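Local coordinates for protein rhizobiales Sp. Pch2 (Marine metagenome, PDB 6PB3) that is probably an AAA+ ATPase remodeller of the Pch2/TRIP13 family that acts on HORMA domain proteins in bacteriophage immunity, at residues 242-247 / 287-292. Sequence-based numbering, arbitrary orientation.
Sequences TGVTGS and TSINPA
The pyrrolidine ring of P291 turns one face to V244, whose CG2 lies over it 4.4 Å from P291 CG; the planar amide of N290 serves its own helix instead. Here the loops leading into helices 246-255 and 291-300, with the first residue of the latter, pack together in what is probably the small helical lid domain of the AAA+ fold. The principle illustrated is a division of labour, in which the N-cap residues serve their own helices while the residues preceding or following them make the apolar contact. V244 CG2 also reaches I289, 4.4 Å from I289 CG2. With CG2 anti to the backbone N, I289 carries CG1 beside that N (chi1 -80°), and its terminal CD1 meets T242 CG2 at 3.7 Å, the two side chains crossing at a slant. The methyl of T242 faces I289 while its OG1 bonds back to L239 O. A second subunit adds cover, with its L66 packing on I289 and its H60 on T242. T245 OG1 caps Q248 N. At the other helix, A292 N reaches N290 OD1 at 2.9 Å, lying 39° out of the carbonyl plane, in a bent bond of 132° at the hydrogen.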
# COMPACT_ATOMS: atom_id res chain seq x y z
N THR A 242 -30.47 22.89 -29.44
CA THR A 242 -29.92 24.10 -28.84
C THR A 242 -29.14 24.93 -29.85
O THR A 242 -28.68 26.02 -29.50
CB THR A 242 -29.01 23.77 -27.66
OG1 THR A 242 -27.87 23.04 -28.13
CG2 THR A 242 -29.75 22.93 -26.62
N GLY A 243 -28.96 24.44 -31.07
CA GLY A 243 -28.23 25.20 -32.07
C GLY A 243 -26.73 25.07 -31.98
O GLY A 243 -26.01 25.77 -32.70
N VAL A 244 -26.22 24.18 -31.12
CA VAL A 244 -24.79 23.91 -31.07
C VAL A 244 -24.36 23.21 -32.35
O VAL A 244 -24.93 22.18 -32.73
CB VAL A 244 -24.46 23.07 -29.83
CG1 VAL A 244 -23.02 22.58 -29.90
CG2 VAL A 244 -24.69 23.88 -28.57
N THR A 245 -23.33 23.75 -33.01
CA THR A 245 -22.87 23.18 -34.26
C THR A 245 -22.14 21.86 -34.01
O THR A 245 -21.77 21.53 -32.87
CB THR A 245 -21.94 24.15 -34.99
OG1 THR A 245 -20.64 24.13 -34.39
CG2 THR A 245 -22.49 25.57 -34.95
N GLY A 246 -21.95 21.10 -35.09
CA GLY A 246 -21.16 19.89 -34.99
C GLY A 246 -19.71 20.19 -34.66
O GLY A 246 -19.05 19.45 -33.93
N SER A 247 -19.19 21.30 -35.20
CA SER A 247 -17.82 21.70 -34.90
C SER A 247 -17.67 22.04 -33.42
O SER A 247 -16.66 21.69 -32.79
CB SER A 247 -17.44 22.89 -35.78
OG SER A 247 -16.06 23.18 -35.67
N THR A 287 -30.75 32.95 -19.84
CA THR A 287 -29.85 33.02 -20.98
C THR A 287 -29.93 31.73 -21.78
O THR A 287 -30.21 30.66 -21.23
CB THR A 287 -28.40 33.30 -20.51
OG1 THR A 287 -28.31 34.65 -20.02
CG2 THR A 287 -27.39 33.13 -21.63
N SER A 288 -29.71 31.83 -23.08
CA SER A 288 -29.63 30.64 -23.90
C SER A 288 -28.25 29.99 -23.74
O SER A 288 -27.29 30.60 -23.26
CB SER A 288 -29.92 30.97 -25.36
OG SER A 288 -29.48 32.28 -25.69
N ILE A 289 -28.17 28.72 -24.14
CA ILE A 289 -26.92 27.97 -24.01
C ILE A 289 -25.84 28.61 -24.87
O ILE A 289 -26.06 28.94 -26.04
CB ILE A 289 -27.16 26.50 -24.37
CG1 ILE A 289 -27.79 25.78 -23.17
CG2 ILE A 289 -25.86 25.80 -24.76
CD1 ILE A 289 -28.48 24.50 -23.52
N ASN A 290 -24.66 28.82 -24.28
CA ASN A 290 -23.55 29.49 -24.94
C ASN A 290 -22.43 28.50 -25.19
O ASN A 290 -21.78 28.04 -24.23
CB ASN A 290 -23.04 30.66 -24.08
CG ASN A 290 -21.93 31.46 -24.77
OD1 ASN A 290 -21.30 31.01 -25.74
ND2 ASN A 290 -21.68 32.67 -24.27
N PRO A 291 -22.15 28.15 -26.45
CA PRO A 291 -21.09 27.15 -26.71
C PRO A 291 -19.73 27.55 -26.18
O PRO A 291 -18.97 26.69 -25.71
CB PRO A 291 -21.08 27.05 -28.24
CG PRO A 291 -22.40 27.61 -28.69
CD PRO A 291 -22.79 28.64 -27.68
N ALA A 292 -19.40 28.85 -26.22
CA ALA A 292 -18.12 29.29 -25.69
C ALA A 292 -18.02 29.01 -24.20
O ALA A 292 -16.99 28.53 -23.71
CB ALA A 292 -17.91 30.78 -25.97